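Local atomic coordinates of colicin B (Escherichia coli, PDB entry 1RH1), a protein that kills Escherichia coli and closely related bacteria by forming channels that depolarize the cytoplasmic membrane and dissipate cellular energy. Residues V99-T104 / S249-Y254; L171-Q176 / S263-V268. All coordinates share one frame; numbering follows the deposited sequence.

Interaction 1: V99-T104 / S249-Y254; sequences VSAART and SETGNY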
# COMPACT_ATOMS: atom_id res chain seq x y z
N VAL A 99 24.15 12.34 -1.76
CA VAL A 99 22.85 12.02 -2.34
C VAL A 99 22.93 11.73 -3.82
O VAL A 99 22.31 10.79 -4.29
CB VAL A 99 21.85 13.14 -2.16
CG1 VAL A 99 20.48 12.60 -2.51
CG2 VAL A 99 21.85 13.62 -0.73
N SER A 100 23.72 12.49 -4.55
CA SER A 100 23.88 12.32 -5.97
C SER A 100 24.36 10.92 -6.36
O SER A 100 23.96 10.42 -7.40
CB SER A 100 24.83 13.40 -6.42
OG SER A 100 25.11 13.40 -7.81
N ALA A 101 25.17 10.28 -5.51
CA ALA A 101 25.62 8.91 -5.75
C ALA A 101 24.51 7.92 -5.47
O ALA A 101 24.31 7.00 -6.27
CB ALA A 101 26.78 8.56 -4.84
N ALA A 102 23.76 8.06 -4.37
CA ALA A 102 22.62 7.20 -4.06
C ALA A 102 21.52 7.35 -5.10
O ALA A 102 20.77 6.41 -5.36
CB ALA A 102 22.03 7.57 -2.73
N ARG A 103 21.40 8.52 -5.74
CA ARG A 103 20.37 8.77 -6.72
C ARG A 103 20.71 8.01 -7.97
O ARG A 103 19.83 7.41 -8.57
CB ARG A 103 20.31 10.23 -6.99
CG ARG A 103 19.25 10.65 -7.98
CD ARG A 103 18.97 12.15 -7.87
NE ARG A 103 20.17 12.95 -7.67
CZ ARG A 103 20.29 13.83 -6.66
NH1 ARG A 103 19.32 14.05 -5.75
NH2 ARG A 103 21.44 14.49 -6.56
N THR A 104 22.00 8.00 -8.32
CA THR A 104 22.47 7.26 -9.48
C THR A 104 22.15 5.79 -9.32
O THR A 104 21.66 5.22 -10.29
CB THR A 104 23.94 7.43 -9.65
OG1 THR A 104 24.16 8.79 -9.92
CG2 THR A 104 24.47 6.63 -10.79
N SER A 249 28.73 8.60 6.41
CA SER A 249 28.30 8.72 5.01
C SER A 249 28.73 7.53 4.18
O SER A 249 29.91 7.39 3.85
CB SER A 249 28.87 9.98 4.35
OG SER A 249 27.81 10.93 4.19
N GLU A 250 27.77 6.66 3.85
CA GLU A 250 28.08 5.47 3.06
C GLU A 250 26.98 5.23 2.04
O GLU A 250 25.82 5.21 2.43
CB GLU A 250 28.15 4.19 3.89
CG GLU A 250 28.99 4.18 5.17
CD GLU A 250 28.75 2.94 6.05
OE1 GLU A 250 27.68 2.33 5.96
OE2 GLU A 250 29.65 2.59 6.83
N THR A 251 27.32 5.04 0.75
CA THR A 251 26.32 4.76 -0.28
C THR A 251 25.89 3.30 -0.18
O THR A 251 26.69 2.47 0.27
CB THR A 251 26.88 5.01 -1.72
OG1 THR A 251 27.34 6.35 -1.77
CG2 THR A 251 25.83 4.87 -2.80
N GLY A 252 24.67 2.91 -0.56
CA GLY A 252 24.38 1.50 -0.53
C GLY A 252 23.06 0.93 -1.04
O GLY A 252 22.00 1.05 -0.43
N ASN A 253 23.27 0.23 -2.15
CA ASN A 253 22.38 -0.75 -2.73
C ASN A 253 20.87 -0.60 -2.89
O ASN A 253 20.13 -0.27 -1.98
CB ASN A 253 22.69 -2.04 -1.99
CG ASN A 253 24.18 -2.43 -1.93
OD1 ASN A 253 25.05 -1.83 -2.56
ND2 ASN A 253 24.53 -3.44 -1.14
N TYR A 254 20.37 -0.92 -4.06
CA TYR A 254 18.97 -0.83 -4.38
C TYR A 254 18.08 -1.81 -3.61
O TYR A 254 17.96 -3.02 -3.86
CB TYR A 254 18.86 -1.04 -5.88
CG TYR A 254 17.51 -0.82 -6.54
CD1 TYR A 254 16.94 0.45 -6.61
CD2 TYR A 254 16.87 -1.90 -7.10
CE1 TYR A 254 15.73 0.62 -7.26
CE2 TYR A 254 15.66 -1.73 -7.75
CZ TYR A 254 15.09 -0.47 -7.83
OH TYR A 254 13.89 -0.32 -8.50
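Helix-on-sheet packing at a sheet margin brings Ala101 and Ala102, in the first turn of helix 99-110, against Thr251, the last loop residue before strand 252-256. The contact is small, burying 88 Å² in all, and it is made of van der Waals touches with no hydrogen bond between the two segments. Thr251 does the reaching, its two branches meeting different helix residues. Its hydroxyl OG1 lies 3.8 Å from Ala101 CB, a polar atom resting beside a methyl group. The methyl CG2 comes up to the helix backbone, 4.1 Å from Ala102 N and 4.2 Å from Ala102 CA. A chi1 of -56° sets this division: CG2 is swung anti to the backbone N of Thr251, while OG1 stays beside that nitrogen. Alanine suits both helix positions, because a side chain of one carbon lets the loop come close, with the CA atoms of Ala102 and Thr251 5.8 Å apart. Threonine suits the partly solvated margin, since it offers a methyl to the helix and still carries a hydroxyl. The turn itself is firmly held: Ser100 O accepts both Thr104 N and Thr104 OG1, the hydroxyl at 3.0 Å and in the carbonyl plane with a C=O...O angle of 156°. Beyond Thr251, Tyr254 returns to the same helix, packing on Leu106 and Leu110 while its OH hydrogen-bonds Gly113 O. On the buried side of the helix, Ala102 sits on Val123 and Phe125 of strand 121-128 and on Ile184 of strand 179-186. Helix 99-110 thus rests across the antiparallel sheet, and strand 252-256, paired with strand 121-128, lies beside it, the chain meeting the helix through Thr251 and Tyr254.

Interaction 2: L171-Q176 / S263-V268; sequences LTDLMQ and SNNHDV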
# COMPACT_ATOMS: atom_id res chain seq x y z
N LEU A 171 13.84 12.48 0.42
CA LEU A 171 14.90 12.13 1.33
C LEU A 171 14.31 11.84 2.71
O LEU A 171 13.80 12.72 3.39
CB LEU A 171 15.86 13.31 1.33
CG LEU A 171 17.08 13.28 0.45
CD1 LEU A 171 16.76 12.90 -0.96
CD2 LEU A 171 17.68 14.63 0.51
N THR A 172 14.28 10.58 3.13
CA THR A 172 13.76 10.15 4.44
C THR A 172 14.63 9.05 5.03
O THR A 172 15.79 8.93 4.62
CB THR A 172 12.34 9.57 4.37
OG1 THR A 172 12.30 8.59 3.35
CG2 THR A 172 11.31 10.64 4.14
N ASP A 173 14.17 8.23 5.97
CA ASP A 173 15.08 7.25 6.53
C ASP A 173 14.64 5.82 6.30
O ASP A 173 13.51 5.57 5.90
CB ASP A 173 15.30 7.56 8.04
CG ASP A 173 14.27 7.19 9.10
OD1 ASP A 173 13.07 7.20 8.86
OD2 ASP A 173 14.70 6.90 10.20
N LEU A 174 15.58 4.90 6.50
CA LEU A 174 15.42 3.49 6.18
C LEU A 174 15.85 2.62 7.34
O LEU A 174 17.04 2.53 7.69
CB LEU A 174 16.30 3.07 5.00
CG LEU A 174 15.73 2.58 3.73
CD1 LEU A 174 16.74 1.65 3.17
CD2 LEU A 174 14.40 1.91 3.92
N MET A 175 14.87 1.94 7.90
CA MET A 175 15.19 1.00 8.94
C MET A 175 15.70 -0.27 8.28
O MET A 175 14.93 -1.02 7.69
CB MET A 175 13.94 0.75 9.74
CG MET A 175 14.12 0.73 11.25
SD MET A 175 14.85 2.21 11.92
CE MET A 175 16.11 1.14 12.48
N GLN A 176 17.02 -0.51 8.29
CA GLN A 176 17.56 -1.71 7.69
C GLN A 176 18.39 -2.55 8.63
O GLN A 176 19.59 -2.31 8.83
CB GLN A 176 18.40 -1.37 6.51
CG GLN A 176 17.54 -0.90 5.39
CD GLN A 176 17.82 -1.63 4.09
OE1 GLN A 176 16.92 -2.28 3.54
NE2 GLN A 176 19.06 -1.53 3.59
N SER A 263 6.76 9.06 13.98
CA SER A 263 5.83 10.18 14.05
C SER A 263 6.48 11.56 14.08
O SER A 263 5.84 12.55 13.73
CB SER A 263 4.94 10.05 15.28
OG SER A 263 5.60 10.49 16.46
N ASN A 264 7.76 11.61 14.47
CA ASN A 264 8.47 12.88 14.62
C ASN A 264 9.37 13.30 13.47
O ASN A 264 10.05 14.32 13.55
CB ASN A 264 9.26 12.82 15.92
CG ASN A 264 8.39 12.74 17.17
OD1 ASN A 264 8.80 12.14 18.16
ND2 ASN A 264 7.18 13.30 17.23
N ASN A 265 9.31 12.54 12.38
CA ASN A 265 10.00 12.80 11.12
C ASN A 265 9.13 13.46 10.03
O ASN A 265 7.97 13.08 9.82
CB ASN A 265 10.57 11.49 10.56
CG ASN A 265 11.73 10.89 11.34
OD1 ASN A 265 12.18 9.76 11.11
ND2 ASN A 265 12.24 11.65 12.30
N HIS A 266 9.69 14.45 9.32
CA HIS A 266 8.98 15.19 8.29
C HIS A 266 9.92 15.75 7.26
O HIS A 266 11.09 16.02 7.52
CB HIS A 266 8.21 16.35 8.91
CG HIS A 266 6.82 16.56 8.33
ND1 HIS A 266 6.29 17.72 7.95
CD2 HIS A 266 5.86 15.57 8.12
CE1 HIS A 266 5.07 17.44 7.52
NE2 HIS A 266 4.79 16.15 7.62
N ASP A 267 9.37 15.88 6.04
CA ASP A 267 10.00 16.56 4.91
C ASP A 267 8.96 17.45 4.25
O ASP A 267 7.79 17.07 4.10
CB ASP A 267 10.54 15.59 3.84
CG ASP A 267 9.62 14.52 3.25
OD1 ASP A 267 10.02 13.90 2.25
OD2 ASP A 267 8.53 14.28 3.78
N VAL A 268 9.33 18.69 3.92
CA VAL A 268 8.38 19.62 3.33
C VAL A 268 9.06 20.46 2.27
O VAL A 268 10.28 20.43 2.15
CB VAL A 268 7.76 20.59 4.38
CG1 VAL A 268 7.02 19.84 5.47
CG2 VAL A 268 8.86 21.39 5.04
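Asn265 is the first residue of 263-268 to meet 171-176, the end of its side chain meeting the carboxylate of Asp173. The two side chains cross at about a right angle, and the planes of their end groups stand 81° apart, so the amide is not laid flat on the acid. A chi1 of 78° turns the Asp173 carboxylate to this side, although its CB does not point straight at the other segment. The firm partner of Asp173 is Arg297 of helix 291-340, which makes a salt bridge with OD2. At His266 the side chain turns away, while its backbone bonds to Ala285 of the neighbouring strand. Asp267 then points back across the gap. Its OD1 lies 4.0 Å from Thr172 CG2, the methyl being directed anti to the carbonyl carbon of Thr172, and 4.1 Å from Leu171 O. Two acceptors gain nothing from each other at this distance; each has its own donors: OD1 takes a salt bridge from Arg170 and a hydrogen bond with Tyr282 OH, and Leu171 O is bonded to Ser284 OG. Aspartate therefore suits this buried place as the acceptor for surrounding donors, and the threonine beside it supplies an apolar methyl at its flank. The touching parts run nearly antiparallel, 168° apart, yet the CA atoms of Thr172 and Asp267 are 7.4 Å apart and no hydrogen bond joins the segments. Such a meeting, through side chains and one backbone carbonyl without strand pairing, is a buried polar junction between a strand of one sheet and the start of a strand of another, with its lead-in loop.

In the fold
Both interactions reach the same antiparallel sheet. Interaction 1 sets a helix against the loop that enters strand 252-256, which pairs with 121-128, whereas interaction 2 meets 169-176, which pairs with 179-186, and joins it to the larger mixed sheet. Their centres are about 16 Å apart, and apolar packing links them directly, Val99 CG1 lying 4.0 Å from Leu171 CD1. Their chemistry follows their place. Partly buried interaction 1 relies on small side chains and close approach, with a hydroxyl at its margin. Interaction 2, buried, sets two aspartates beside uncharged neighbours, and the acids have arginine partners outside the two segments, one of them on the long helix 291-340.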